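Local coordinates for dual function macrocyclase-peptidase POPB (Galerina marginata, PDB 5N4B), which cleaves peptide bonds after proline and macrocyclises a peptide intermediate in the biosynthesis of amanitin toxins, at residues F353-Q364 with Y372-N380. The protein carries 1 engineered substitution. Residues are numbered along the deposited sequence; the frame is centred on the assembly and turned at random. Where two conformers were deposited one is given.
Sequences FIPEEKDAKLAQ and YFVAIYKRN
Leu362 and Tyr377 face each other as a non-hydrogen-bonded antiparallel pair, and Leu362 CD1 lies 4.0 Å from the Tyr377 ring centroid, 17° off the normal: a CH-pi contact. Ala360 O comes to the ring edge in its plane. The tyrosine CG stands anti to its carbonyl carbon (chi1 -80°), which directs the ring toward the 353-360 segment, where Ile354 CG2 touches Tyr377 OH at 3.3 Å. A water 2.7 Å from Tyr377 OH donates to Pro355 O. Farther along, an edge of Phe353 meets the face of Phe373 in an offset edge-to-face pair, planes at 63°; Tyr326 packs on both rings. Ala360 CB lies over one face of the Arg379 guanidinium, whose NE forms a salt bridge with Glu384.

Backbone bonds set the register: Lys378 N to Lys361 O at 2.8 Å, Ile376 N to Gln364 O at 2.9 Å. Between them Ile376 O accepts Ala363 N at 2.8 Å and, weakly, Gln364 N: a classic beta bulge. Strands 361-368 and 372-379 are the two innermost of a propeller blade; Phe353 and Ile354 hydrogen-bond through their backbones to Val338 of the preceding blade. Polar backbone pairing thus fixes the hairpin, while a largely apolar, water-bridged layer joins it to the segment between the blades.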
ATOM      1  N   PHE A 353      -3.069  28.722   6.069  1.00 12.24           N
ATOM      2  CA  PHE A 353      -3.825  29.089   4.879  1.00 12.49           C
ATOM      3  C   PHE A 353      -5.197  28.440   4.868  1.00 12.81           C
ATOM      4  O   PHE A 353      -6.210  29.118   4.641  1.00 12.94           O
ATOM      5  CB  PHE A 353      -3.031  28.724   3.622  1.00 10.84           C
ATOM      6  CG  PHE A 353      -3.768  28.941   2.320  1.00 11.43           C
ATOM      7  CD1 PHE A 353      -4.102  30.226   1.913  1.00 13.85           C
ATOM      8  CD2 PHE A 353      -4.087  27.897   1.479  1.00 12.33           C
ATOM      9  CE1 PHE A 353      -4.755  30.458   0.701  1.00 15.28           C
ATOM     10  CE2 PHE A 353      -4.744  28.108   0.292  1.00 12.57           C
ATOM     11  CZ  PHE A 353      -5.085  29.365  -0.112  1.00 14.01           C
ATOM     12  N   ILE A 354      -5.232  27.117   5.096  1.00 12.41           N
ATOM     13  CA  ILE A 354      -6.480  26.374   5.297  1.00 12.32           C
ATOM     14  C   ILE A 354      -6.336  25.794   6.693  1.00 10.24           C
ATOM     15  O   ILE A 354      -5.477  24.931   6.888  1.00 11.58           O
ATOM     16  CB  ILE A 354      -6.726  25.309   4.224  1.00 11.72           C
ATOM     17  CG1 ILE A 354      -6.956  25.982   2.889  1.00 12.90           C
ATOM     18  CG2 ILE A 354      -7.943  24.451   4.647  1.00 13.90           C
ATOM     19  CD1 ILE A 354      -6.960  24.997   1.729  1.00 15.57           C
ATOM     20  N   PRO A 355      -7.110  26.223   7.673  1.00 11.28           N
ATOM     21  CA  PRO A 355      -6.901  25.768   9.053  1.00 12.25           C
ATOM     22  C   PRO A 355      -7.254  24.307   9.221  1.00 10.84           C
ATOM     23  O   PRO A 355      -8.032  23.746   8.465  1.00 12.06           O
ATOM     24  CB  PRO A 355      -7.850  26.669   9.867  1.00 15.35           C
ATOM     25  CG  PRO A 355      -8.832  27.176   8.915  1.00 20.44           C
ATOM     26  CD  PRO A 355      -8.150  27.257   7.565  1.00 13.96           C
ATOM     27  N   GLU A 356      -6.698  23.715  10.265  1.00 12.06           N
ATOM     28  CA  GLU A 356      -7.052  22.354  10.672  1.00 11.96           C
ATOM     29  C   GLU A 356      -8.530  22.247  10.976  1.00 13.06           C
ATOM     30  O   GLU A 356      -9.100  23.125  11.650  1.00 15.84           O
ATOM     31  CB  GLU A 356      -6.253  21.980  11.917  1.00 14.64           C
ATOM     32  CG  GLU A 356      -6.403  20.535  12.309  1.00 12.20           C
ATOM     33  CD  GLU A 356      -5.905  20.210  13.706  1.00 16.21           C
ATOM     34  OE1 GLU A 356      -5.780  21.148  14.522  1.00 19.07           O
ATOM     35  OE2 GLU A 356      -5.690  19.023  13.994  1.00 15.83           O
ATOM     36  N   GLU A 357      -9.124  21.141  10.560  1.00 12.39           N
ATOM     37  CA  GLU A 357     -10.484  20.779  10.967  1.00 12.87           C
ATOM     38  C   GLU A 357     -10.343  19.792  12.110  1.00 15.02           C
ATOM     39  O   GLU A 357      -9.656  18.776  11.956  1.00 19.26           O
ATOM     40  CB  GLU A 357     -11.207  20.140   9.800  1.00 15.40           C
ATOM     41  CG  GLU A 357     -11.567  21.102   8.738  1.00 18.92           C
ATOM     42  CD  GLU A 357     -12.613  22.123   9.178  1.00 25.78           C
ATOM     43  OE1 GLU A 357     -13.518  21.749   9.946  1.00 30.91           O
ATOM     44  OE2 GLU A 357     -12.512  23.297   8.774  1.00 26.37           O
ATOM     45  N   LYS A 358     -10.957  20.091  13.246  1.00 15.17           N
ATOM     46  CA  LYS A 358     -10.830  19.257  14.430  1.00 17.25           C
ATOM     47  C   LYS A 358     -11.202  17.821  14.128  1.00 20.18           C
ATOM     48  O   LYS A 358     -10.607  16.906  14.702  1.00 23.41           O
ATOM     49  CB  LYS A 358     -11.703  19.829  15.548  1.00 19.28           C
ATOM     50  CG  LYS A 358     -11.634  19.128  16.899  1.00 24.92           C
ATOM     51  CD  LYS A 358     -12.653  19.743  17.876  1.00 28.05           C
ATOM     52  CE  LYS A 358     -12.729  19.037  19.219  1.00 30.02           C
ATOM     53  NZ  LYS A 358     -11.430  19.060  19.910  1.00 40.94           N
ATOM     54  N   ASP A 359     -12.193  17.617  13.291  1.00 18.28           N
ATOM     55  CA  ASP A 359     -12.795  16.290  13.135  1.00 24.98           C
ATOM     56  C   ASP A 359     -12.847  15.826  11.673  1.00 25.39           C
ATOM     57  O   ASP A 359     -13.777  15.105  11.257  1.00 18.80           O
ATOM     58  CB  ASP A 359     -14.189  16.274  13.755  1.00 33.93           C
ATOM     59  CG  ASP A 359     -14.160  16.442  15.274  1.00 37.83           C
ATOM     60  OD1 ASP A 359     -13.529  15.623  16.008  1.00 38.87           O
ATOM     61  OD2 ASP A 359     -14.755  17.432  15.712  1.00 34.67           O
ATOM     62  N   ALA A 360     -11.921  16.296  10.844  1.00 15.87           N
ATOM     63  CA  ALA A 360     -11.781  15.694   9.530  1.00 13.13           C
ATOM     64  C   ALA A 360     -10.331  15.844   9.112  1.00 13.55           C
ATOM     65  O   ALA A 360      -9.776  16.935   9.195  1.00 14.06           O
ATOM     66  CB  ALA A 360     -12.665  16.351   8.485  1.00 18.87           C
ATOM     67  N   LYS A 361      -9.739  14.770   8.617  1.00 10.42           N
ATOM     68  CA  LYS A 361      -8.352  14.763   8.208  1.00 10.59           C
ATOM     69  C   LYS A 361      -8.230  15.351   6.816  1.00  9.97           C
ATOM     70  O   LYS A 361      -8.893  14.935   5.871  1.00 10.57           O
ATOM     71  CB  LYS A 361      -7.845  13.325   8.210  1.00 11.65           C
ATOM     72  CG  LYS A 361      -6.392  13.194   7.812  1.00 13.57           C
ATOM     73  CD  LYS A 361      -5.966  11.739   7.784  1.00 15.31           C
ATOM     74  CE  LYS A 361      -4.548  11.588   7.546  1.00 16.91           C
ATOM     75  NZ  LYS A 361      -4.240  10.132   7.367  1.00 22.18           N
ATOM     76  N   LEU A 362      -7.305  16.272   6.663  1.00  9.31           N
ATOM     77  CA  LEU A 362      -6.958  16.782   5.339  1.00  8.22           C
ATOM     78  C   LEU A 362      -6.002  15.767   4.718  1.00  8.58           C
ATOM     79  O   LEU A 362      -4.852  15.626   5.159  1.00 11.44           O
ATOM     80  CB  LEU A 362      -6.325  18.157   5.457  1.00  9.61           C
ATOM     81  CG  LEU A 362      -5.864  18.785   4.138  1.00  8.66           C
ATOM     82  CD1 LEU A 362      -7.062  19.040   3.219  1.00 12.35           C
ATOM     83  CD2 LEU A 362      -5.069  20.023   4.376  1.00 10.20           C
ATOM     84  N   ALA A 363      -6.470  15.050   3.715  1.00  8.86           N
ATOM     85  CA  ALA A 363      -5.741  13.905   3.151  1.00  8.94           C
ATOM     86  C   ALA A 363      -4.886  14.262   1.952  1.00  8.70           C
ATOM     87  O   ALA A 363      -3.834  13.643   1.752  1.00 11.16           O
ATOM     88  CB  ALA A 363      -6.744  12.825   2.736  1.00 12.29           C
ATOM     89  N   GLN A 364      -5.323  15.208   1.131  1.00  8.91           N
ATOM     90  CA  GLN A 364      -4.605  15.573  -0.088  1.00  9.46           C
ATOM     91  C   GLN A 364      -4.980  16.998  -0.480  1.00  8.36           C
ATOM     92  O   GLN A 364      -6.159  17.378  -0.361  1.00  8.61           O
ATOM     93  CB  GLN A 364      -5.000  14.611  -1.213  1.00  8.91           C
ATOM     94  CG  GLN A 364      -4.140  14.764  -2.468  1.00 10.50           C
ATOM     95  CD  GLN A 364      -4.551  13.917  -3.667  1.00 10.54           C
ATOM     96  OE1 GLN A 364      -5.560  13.230  -3.683  1.00 12.08           O
ATOM     97  NE2 GLN A 364      -3.801  14.063  -4.731  1.00 15.06           N
ATOM     98  N   TYR A 372      -5.923  27.794  -7.938  1.00 14.46           N
ATOM     99  CA  TYR A 372      -6.952  27.159  -7.132  1.00 11.43           C
ATOM    100  C   TYR A 372      -6.354  25.972  -6.392  1.00 10.46           C
ATOM    101  O   TYR A 372      -5.276  25.467  -6.704  1.00 12.44           O
ATOM    102  CB  TYR A 372      -8.121  26.671  -7.984  1.00 12.13           C
ATOM    103  CG  TYR A 372      -8.938  27.724  -8.664  1.00 14.67           C
ATOM    104  CD1 TYR A 372      -8.492  28.337  -9.805  1.00 15.13           C
ATOM    105  CD2 TYR A 372     -10.158  28.093  -8.138  1.00 15.77           C
ATOM    106  CE1 TYR A 372      -9.278  29.337 -10.429  1.00 17.52           C
ATOM    107  CE2 TYR A 372     -10.955  29.061  -8.741  1.00 17.69           C
ATOM    108  CZ  TYR A 372     -10.499  29.683  -9.890  1.00 19.17           C
ATOM    109  OH  TYR A 372     -11.261  30.658 -10.530  1.00 26.52           O
ATOM    110  N   PHE A 373      -7.072  25.513  -5.388  1.00 10.32           N
ATOM    111  CA  PHE A 373      -6.659  24.335  -4.642  1.00 10.38           C
ATOM    112  C   PHE A 373      -7.816  23.362  -4.576  1.00 11.09           C
ATOM    113  O   PHE A 373      -8.950  23.757  -4.343  1.00 12.44           O
ATOM    114  CB  PHE A 373      -6.173  24.684  -3.241  1.00 10.43           C
ATOM    115  CG  PHE A 373      -4.982  25.580  -3.234  1.00  9.81           C
ATOM    116  CD1 PHE A 373      -3.718  25.030  -3.275  1.00 13.45           C
ATOM    117  CD2 PHE A 373      -5.127  26.938  -3.251  1.00 12.57           C
ATOM    118  CE1 PHE A 373      -2.598  25.831  -3.293  1.00 14.76           C
ATOM    119  CE2 PHE A 373      -3.994  27.741  -3.253  1.00 12.73           C
ATOM    120  CZ  PHE A 373      -2.754  27.213  -3.277  1.00 13.11           C
ATOM    121  N   VAL A 374      -7.529  22.080  -4.781  1.00 10.11           N
ATOM    122  CA  VAL A 374      -8.500  20.993  -4.636  1.00  8.27           C
ATOM    123  C   VAL A 374      -8.066  20.213  -3.406  1.00  8.96           C
ATOM    124  O   VAL A 374      -6.892  19.865  -3.277  1.00  8.85           O
ATOM    125  CB  VAL A 374      -8.567  20.109  -5.887  1.00  9.90           C
ATOM    126  CG1 VAL A 374      -9.691  19.095  -5.788  1.00 10.25           C
ATOM    127  CG2 VAL A 374      -8.718  20.957  -7.168  1.00 11.08           C
ATOM    128  N   ALA A 375      -9.006  19.987  -2.471  1.00  8.49           N
ATOM    129  CA  ALA A 375      -8.712  19.356  -1.192  1.00  9.81           C
ATOM    130  C   ALA A 375      -9.613  18.159  -1.008  1.00  8.72           C
ATOM    131  O   ALA A 375     -10.803  18.213  -1.313  1.00 10.34           O
ATOM    132  CB  ALA A 375      -8.994  20.328  -0.044  1.00 12.51           C
ATOM    133  N   ILE A 376      -9.046  17.082  -0.471  1.00  8.36           N
ATOM    134  CA  ILE A 376      -9.818  15.914  -0.047  0.67  8.15           C
ATOM    135  C   ILE A 376      -9.716  15.848   1.458  1.00  9.33           C
ATOM    136  O   ILE A 376      -8.604  15.815   2.016  1.00  9.13           O
ATOM    137  CB  ILE A 376      -9.335  14.623  -0.701  0.67  8.51           C
ATOM    138  CG1 ILE A 376      -9.645  14.690  -2.190  0.67 11.93           C
ATOM    139  CG2 ILE A 376     -10.037  13.397  -0.050  0.67  9.77           C
ATOM    140  CD1 ILE A 376      -9.012  13.583  -2.944  0.67 12.00           C
ATOM    141  N   TYR A 377     -10.879  15.863   2.106  1.00  9.61           N
ATOM    142  CA  TYR A 377     -11.028  15.640   3.534  1.00  9.04           C
ATOM    143  C   TYR A 377     -11.590  14.257   3.757  1.00  9.24           C
ATOM    144  O   TYR A 377     -12.513  13.809   3.044  1.00 12.86           O
ATOM    145  CB  TYR A 377     -11.974  16.650   4.148  1.00 10.88           C
ATOM    146  CG  TYR A 377     -11.344  17.974   4.404  1.00 11.09           C
ATOM    147  CD1 TYR A 377     -10.646  18.174   5.567  1.00  9.88           C
ATOM    148  CD2 TYR A 377     -11.442  19.010   3.500  1.00 13.30           C
ATOM    149  CE1 TYR A 377     -10.018  19.397   5.846  1.00  9.79           C
ATOM    150  CE2 TYR A 377     -10.864  20.235   3.780  1.00 14.60           C
ATOM    151  CZ  TYR A 377     -10.142  20.394   4.938  1.00 15.01           C
ATOM    152  OH  TYR A 377      -9.550  21.631   5.106  1.00 15.98           O
ATOM    153  N   LYS A 378     -11.038  13.570   4.721  1.00  9.07           N
ATOM    154  CA  LYS A 378     -11.522  12.260   5.125  1.00  9.78           C
ATOM    155  C   LYS A 378     -12.294  12.457   6.425  1.00 10.86           C
ATOM    156  O   LYS A 378     -11.687  12.723   7.457  1.00 11.55           O
ATOM    157  CB  LYS A 378     -10.373  11.275   5.279  1.00 10.92           C
ATOM    158  CG  LYS A 378     -10.821   9.835   5.455  1.00 12.53           C
ATOM    159  CD  LYS A 378      -9.688   8.891   5.713  1.00 17.25           C
ATOM    160  CE  LYS A 378      -8.666   8.877   4.559  1.00 15.10           C
ATOM    161  NZ  LYS A 378      -9.235   8.490   3.256  1.00 17.59           N
ATOM    162  N   ARG A 379     -13.623  12.381   6.369  1.00 10.04           N
ATOM    163  CA  ARG A 379     -14.481  12.624   7.516  1.00  9.96           C
ATOM    164  C   ARG A 379     -15.214  11.308   7.791  1.00 12.89           C
ATOM    165  O   ARG A 379     -15.915  10.777   6.906  1.00 12.62           O
ATOM    166  CB  ARG A 379     -15.478  13.745   7.195  1.00 13.93           C
ATOM    167  CG  ARG A 379     -16.326  14.088   8.414  1.00 17.89           C
ATOM    168  CD  ARG A 379     -17.541  14.984   8.048  1.00 25.00           C
ATOM    169  NE  ARG A 379     -17.053  16.019   7.201  1.00 27.85           N
ATOM    170  CZ  ARG A 379     -16.383  17.087   7.609  1.00 30.07           C
ATOM    171  NH1 ARG A 379     -16.158  17.305   8.905  1.00 35.11           N
ATOM    172  NH2 ARG A 379     -15.939  17.940   6.672  1.00 34.56           N
ATOM    173  N   ASN A 380     -15.040  10.763   8.989  1.00 12.20           N
ATOM    174  CA  ASN A 380     -15.630   9.463   9.300  1.00 14.05           C
ATOM    175  C   ASN A 380     -15.206   8.415   8.260  1.00 13.25           C
ATOM    176  O   ASN A 380     -15.955   7.517   7.898  1.00 14.33           O
ATOM    177  CB  ASN A 380     -17.153   9.520   9.452  1.00 16.44           C
ATOM    178  CG  ASN A 380     -17.610  10.370  10.578  1.00 24.95           C
ATOM    179  OD1 ASN A 380     -18.489  11.237  10.411  1.00 30.95           O
ATOM    180  ND2 ASN A 380     -17.020  10.171  11.685  1.00 22.52           N
TER
HETATM  181  O   HOH W   1      -7.612  21.411   6.997  1.00  8.35           O
HETATM  182  O   HOH W   2     -13.359  12.318  10.820  1.00  9.59           O